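Local coordinates for protein arginine kinase (Anthopleura japonica, PDB 4RF6) that catalyses the reversible transfer of a phosphate group from ATP to L-arginine, giving phospho-L-arginine and ADP, as a double-domain phosphagen kinase, at residues M4-A18 against L57-D69. Sequence-based numbering, arbitrary orientation.
Sequences MADPETAAKFKSKNA and LWDCINSGVVNLD
Trp58 packs one ring face against Lys14 and the opposite face against Ile61 CD1 of its own helix. Lys14 CB makes a CH-pi contact over the face of the six-membered ring, 3.7 Å from its centroid. With CG anti to the backbone N (chi1 -179°), the lysine chain runs out across the indole and bends at its last torsion. That bend brings NZ 2.9 Å from Asp59 OD1 in a salt bridge that meets the carboxylate from above its plane. At the ring's edge, Trp58 NE1 donates in the indole plane to Ala18 O (3.0 Å), whose residue closes the Schellman motif round Asn17 with its N bonded to Phe13 O. Asn17 OD1 comes within 3.2 Å of Trp58 CD1, while its ND2 bonds to Lys47 O.

Farther along this roughly antiparallel helix pair (143°), Ala10 points its methyl at the valines, CB lying 3.7 Å from Val66 CG2. The other branch of Val66, CG1, meets Ala5 CB, and Asp6 N gives Val66 O an almost straight bond (3.1 Å, 179°). One water joins Asp6 O to Val65 O; another bridges Met4 O, Val66 O and Leu68 N.

Helix 7-14 is thus fastened to helix 57-66 by polar bonds at both ends of an apolar middle. The buried indole N-H is satisfied, and the lysine serves as both ring cover and ion-pair partner.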
loop_
_atom_site.group_PDB
_atom_site.type_symbol
_atom_site.label_atom_id
_atom_site.label_comp_id
_atom_site.label_asym_id
_atom_site.label_seq_id
_atom_site.Cartn_x
_atom_site.Cartn_y
_atom_site.Cartn_z
ATOM N N MET A 4 -25.238 4.044 -24.866
ATOM C CA MET A 4 -25.429 2.641 -24.547
ATOM C C MET A 4 -25.196 1.946 -25.884
ATOM O O MET A 4 -25.165 2.605 -26.922
ATOM C CB MET A 4 -26.843 2.384 -24.024
ATOM C CG MET A 4 -27.027 1.031 -23.344
ATOM S SD MET A 4 -28.336 1.018 -22.098
ATOM C CE MET A 4 -28.364 -0.719 -21.662
ATOM N N ALA A 5 -25.011 0.633 -25.882
ATOM C CA ALA A 5 -24.750 -0.063 -27.140
ATOM C C ALA A 5 -26.030 -0.285 -27.948
ATOM O O ALA A 5 -27.039 -0.730 -27.401
ATOM C CB ALA A 5 -24.047 -1.381 -26.884
ATOM N N ASP A 6 -25.981 0.014 -29.245
ATOM C CA ASP A 6 -27.101 -0.253 -30.151
ATOM C C ASP A 6 -26.659 -1.224 -31.251
ATOM O O ASP A 6 -26.503 -0.827 -32.409
ATOM C CB ASP A 6 -27.620 1.055 -30.766
ATOM C CG ASP A 6 -28.942 0.882 -31.515
ATOM O OD1 ASP A 6 -29.362 -0.271 -31.763
ATOM O OD2 ASP A 6 -29.558 1.913 -31.866
ATOM N N PRO A 7 -26.462 -2.505 -30.894
ATOM C CA PRO A 7 -25.983 -3.484 -31.875
ATOM C C PRO A 7 -27.005 -3.769 -32.979
ATOM O O PRO A 7 -26.608 -4.014 -34.118
ATOM C CB PRO A 7 -25.756 -4.742 -31.027
ATOM C CG PRO A 7 -26.677 -4.585 -29.867
ATOM C CD PRO A 7 -26.683 -3.116 -29.570
ATOM N N GLU A 8 -28.293 -3.732 -32.644
ATOM C CA GLU A 8 -29.358 -4.042 -33.602
ATOM C C GLU A 8 -29.343 -3.130 -34.832
ATOM O O GLU A 8 -29.615 -3.580 -35.948
ATOM C CB GLU A 8 -30.735 -3.983 -32.925
ATOM C CG GLU A 8 -30.906 -4.900 -31.708
ATOM C CD GLU A 8 -30.390 -4.279 -30.415
ATOM O OE1 GLU A 8 -30.494 -4.932 -29.352
ATOM O OE2 GLU A 8 -29.884 -3.138 -30.466
ATOM N N THR A 9 -29.024 -1.854 -34.619
ATOM C CA THR A 9 -28.981 -0.865 -35.696
ATOM C C THR A 9 -27.738 -1.037 -36.567
ATOM O O THR A 9 -27.799 -0.908 -37.794
ATOM C CB THR A 9 -29.023 0.577 -35.141
ATOM O OG1 THR A 9 -30.254 0.785 -34.437
ATOM C CG2 THR A 9 -28.918 1.599 -36.264
ATOM N N ALA A 10 -26.608 -1.322 -35.930
ATOM C CA ALA A 10 -25.364 -1.548 -36.661
ATOM C C ALA A 10 -25.473 -2.776 -37.565
ATOM O O ALA A 10 -25.014 -2.758 -38.706
ATOM C CB ALA A 10 -24.201 -1.698 -35.695
ATOM N N ALA A 11 -26.075 -3.840 -37.043
ATOM C CA ALA A 11 -26.242 -5.086 -37.793
ATOM C C ALA A 11 -26.963 -4.906 -39.137
ATOM O O ALA A 11 -26.630 -5.579 -40.120
ATOM C CB ALA A 11 -26.954 -6.120 -36.942
ATOM N N LYS A 12 -27.955 -4.018 -39.176
ATOM C CA LYS A 12 -28.690 -3.746 -40.409
ATOM C C LYS A 12 -27.767 -3.249 -41.518
ATOM O O LYS A 12 -27.898 -3.644 -42.679
ATOM C CB LYS A 12 -29.784 -2.705 -40.176
ATOM C CG LYS A 12 -30.951 -3.174 -39.331
ATOM C CD LYS A 12 -32.108 -2.191 -39.454
ATOM C CE LYS A 12 -32.969 -2.177 -38.200
ATOM N NZ LYS A 12 -34.282 -1.505 -38.430
ATOM N N PHE A 13 -26.842 -2.369 -41.154
ATOM C CA PHE A 13 -25.901 -1.816 -42.117
ATOM C C PHE A 13 -24.796 -2.823 -42.428
ATOM O O PHE A 13 -24.380 -2.965 -43.580
ATOM C CB PHE A 13 -25.319 -0.498 -41.597
ATOM C CG PHE A 13 -26.330 0.614 -41.499
ATOM C CD1 PHE A 13 -26.961 0.898 -40.295
ATOM C CD2 PHE A 13 -26.653 1.371 -42.617
ATOM C CE1 PHE A 13 -27.894 1.918 -40.204
ATOM C CE2 PHE A 13 -27.584 2.393 -42.538
ATOM C CZ PHE A 13 -28.205 2.668 -41.329
ATOM N N LYS A 14 -24.337 -3.532 -41.398
ATOM C CA LYS A 14 -23.284 -4.530 -41.566
ATOM C C LYS A 14 -23.726 -5.682 -42.473
ATOM O O LYS A 14 -22.973 -6.117 -43.344
ATOM C CB LYS A 14 -22.817 -5.069 -40.209
ATOM C CG LYS A 14 -21.707 -6.109 -40.310
ATOM C CD LYS A 14 -21.140 -6.454 -38.946
ATOM C CE LYS A 14 -20.076 -7.542 -39.044
ATOM N NZ LYS A 14 -18.691 -6.998 -38.997
ATOM N N SER A 15 -24.949 -6.167 -42.279
ATOM C CA SER A 15 -25.462 -7.272 -43.084
ATOM C C SER A 15 -25.651 -6.882 -44.552
ATOM O O SER A 15 -25.723 -7.749 -45.427
ATOM C CB SER A 15 -26.780 -7.787 -42.509
ATOM O OG SER A 15 -27.761 -6.769 -42.505
ATOM N N LYS A 16 -25.736 -5.579 -44.812
ATOM C CA LYS A 16 -25.874 -5.069 -46.175
ATOM C C LYS A 16 -24.540 -4.583 -46.717
ATOM O O LYS A 16 -24.439 -4.211 -47.892
ATOM C CB LYS A 16 -26.894 -3.930 -46.220
ATOM C CG LYS A 16 -28.335 -4.391 -46.105
ATOM C CD LYS A 16 -29.298 -3.215 -46.154
ATOM C CE LYS A 16 -30.188 -3.183 -44.916
ATOM N NZ LYS A 16 -31.089 -1.994 -44.887
ATOM N N ASN A 17 -23.529 -4.593 -45.850
ATOM C CA ASN A 17 -22.204 -4.073 -46.178
ATOM C C ASN A 17 -22.309 -2.646 -46.718
ATOM O O ASN A 17 -21.666 -2.290 -47.703
ATOM C CB ASN A 17 -21.495 -4.985 -47.182
ATOM C CG ASN A 17 -19.984 -4.866 -47.119
ATOM O OD1 ASN A 17 -19.414 -4.540 -46.075
ATOM N ND2 ASN A 17 -19.323 -5.143 -48.241
ATOM N N ALA A 18 -23.147 -1.845 -46.068
ATOM C CA ALA A 18 -23.377 -0.468 -46.473
ATOM C C ALA A 18 -22.689 0.479 -45.493
ATOM O O ALA A 18 -22.371 0.089 -44.364
ATOM C CB ALA A 18 -24.868 -0.183 -46.539
ATOM N N LEU A 57 -13.547 -4.835 -43.327
ATOM C CA LEU A 57 -13.543 -3.472 -42.822
ATOM C C LEU A 57 -14.635 -3.325 -41.771
ATOM O O LEU A 57 -14.419 -2.727 -40.714
ATOM C CB LEU A 57 -13.784 -2.488 -43.966
ATOM C CG LEU A 57 -13.893 -0.998 -43.642
ATOM C CD1 LEU A 57 -12.563 -0.432 -43.160
ATOM C CD2 LEU A 57 -14.386 -0.236 -44.857
ATOM N N TRP A 58 -15.809 -3.881 -42.067
ATOM C CA TRP A 58 -16.926 -3.837 -41.132
ATOM C C TRP A 58 -16.592 -4.488 -39.794
ATOM O O TRP A 58 -16.996 -3.983 -38.742
ATOM C CB TRP A 58 -18.177 -4.474 -41.740
ATOM C CG TRP A 58 -19.240 -3.465 -42.010
ATOM C CD1 TRP A 58 -19.669 -3.021 -43.233
ATOM C CD2 TRP A 58 -19.995 -2.740 -41.035
ATOM N NE1 TRP A 58 -20.656 -2.076 -43.071
ATOM C CE2 TRP A 58 -20.870 -1.884 -41.731
ATOM C CE3 TRP A 58 -20.017 -2.738 -39.638
ATOM C CZ2 TRP A 58 -21.762 -1.030 -41.072
ATOM C CZ3 TRP A 58 -20.898 -1.894 -38.988
ATOM C CH2 TRP A 58 -21.761 -1.056 -39.701
ATOM N N ASP A 59 -15.865 -5.606 -39.828
ATOM C CA ASP A 59 -15.417 -6.261 -38.600
ATOM C C ASP A 59 -14.596 -5.293 -37.758
ATOM O O ASP A 59 -14.698 -5.268 -36.528
ATOM C CB ASP A 59 -14.565 -7.491 -38.922
ATOM C CG ASP A 59 -15.372 -8.631 -39.510
ATOM O OD1 ASP A 59 -16.510 -8.856 -39.051
ATOM O OD2 ASP A 59 -14.860 -9.302 -40.431
ATOM N N CYS A 60 -13.780 -4.494 -38.435
ATOM C CA CYS A 60 -12.891 -3.562 -37.755
ATOM C C CYS A 60 -13.617 -2.354 -37.173
ATOM O O CYS A 60 -13.278 -1.884 -36.086
ATOM C CB CYS A 60 -11.788 -3.102 -38.703
ATOM S SG CYS A 60 -10.570 -4.390 -39.039
ATOM N N ILE A 61 -14.616 -1.852 -37.888
ATOM C CA ILE A 61 -15.286 -0.629 -37.463
ATOM C C ILE A 61 -16.517 -0.891 -36.606
ATOM O O ILE A 61 -17.130 0.051 -36.106
ATOM C CB ILE A 61 -15.725 0.229 -38.667
ATOM C CG1 ILE A 61 -16.824 -0.492 -39.455
ATOM C CG2 ILE A 61 -14.525 0.577 -39.554
ATOM C CD1 ILE A 61 -17.466 0.367 -40.531
ATOM N N ASN A 62 -16.879 -2.160 -36.435
ATOM C CA ASN A 62 -18.159 -2.497 -35.804
ATOM C C ASN A 62 -18.380 -1.873 -34.427
ATOM O O ASN A 62 -19.465 -1.355 -34.146
ATOM C CB ASN A 62 -18.369 -4.009 -35.719
ATOM C CG ASN A 62 -19.791 -4.373 -35.319
ATOM O OD1 ASN A 62 -20.755 -3.929 -35.948
ATOM N ND2 ASN A 62 -19.931 -5.161 -34.254
ATOM N N SER A 63 -17.363 -1.920 -33.573
ATOM C CA SER A 63 -17.518 -1.426 -32.206
ATOM C C SER A 63 -17.815 0.072 -32.185
ATOM O O SER A 63 -18.611 0.549 -31.367
ATOM C CB SER A 63 -16.280 -1.732 -31.370
ATOM O OG SER A 63 -16.485 -1.352 -30.025
ATOM N N GLY A 64 -17.186 0.807 -33.098
ATOM C CA GLY A 64 -17.370 2.245 -33.181
ATOM C C GLY A 64 -18.728 2.680 -33.705
ATOM O O GLY A 64 -19.129 3.834 -33.521
ATOM N N VAL A 65 -19.432 1.768 -34.370
ATOM C CA VAL A 65 -20.782 2.049 -34.847
ATOM C C VAL A 65 -21.806 1.618 -33.799
ATOM O O VAL A 65 -22.788 2.324 -33.545
ATOM C CB VAL A 65 -21.082 1.336 -36.175
ATOM C CG1 VAL A 65 -22.403 1.828 -36.746
ATOM C CG2 VAL A 65 -19.958 1.572 -37.174
ATOM N N VAL A 66 -21.569 0.451 -33.200
ATOM C CA VAL A 66 -22.411 -0.045 -32.114
ATOM C C VAL A 66 -22.356 0.928 -30.944
ATOM O O VAL A 66 -23.385 1.292 -30.372
ATOM C CB VAL A 66 -21.967 -1.445 -31.640
ATOM C CG1 VAL A 66 -22.674 -1.836 -30.338
ATOM C CG2 VAL A 66 -22.226 -2.483 -32.723
ATOM N N ASN A 67 -21.141 1.348 -30.601
ATOM C CA ASN A 67 -20.920 2.303 -29.524
ATOM C C ASN A 67 -20.533 3.661 -30.093
ATOM O O ASN A 67 -19.348 3.974 -30.226
ATOM C CB ASN A 67 -19.828 1.797 -28.578
ATOM C CG ASN A 67 -20.066 0.368 -28.123
ATOM O OD1 ASN A 67 -20.922 0.109 -27.276
ATOM N ND2 ASN A 67 -19.307 -0.570 -28.686
ATOM N N LEU A 68 -21.542 4.463 -30.423
ATOM C CA LEU A 68 -21.338 5.753 -31.083
ATOM C C LEU A 68 -20.537 6.743 -30.236
ATOM O O LEU A 68 -19.972 7.705 -30.762
ATOM C CB LEU A 68 -22.687 6.363 -31.472
ATOM C CG LEU A 68 -23.445 5.633 -32.580
ATOM C CD1 LEU A 68 -24.870 6.154 -32.695
ATOM C CD2 LEU A 68 -22.715 5.758 -33.917
ATOM N N ASP A 69 -20.489 6.499 -28.929
ATOM C CA ASP A 69 -19.763 7.367 -28.007
ATOM C C ASP A 69 -18.260 7.065 -27.961
ATOM O O ASP A 69 -17.523 7.661 -27.168
ATOM C CB ASP A 69 -20.360 7.258 -26.604
ATOM C CG ASP A 69 -20.308 5.844 -26.055
ATOM O OD1 ASP A 69 -20.472 4.890 -26.845
ATOM O OD2 ASP A 69 -20.103 5.688 -24.833
HETATM O O HOH W 1 -24.122 4.035 -29.108
HETATM O O HOH W 2 -25.606 1.505 -33.631
HETATM O O HOH W 3 -16.652 -4.539 -45.142
#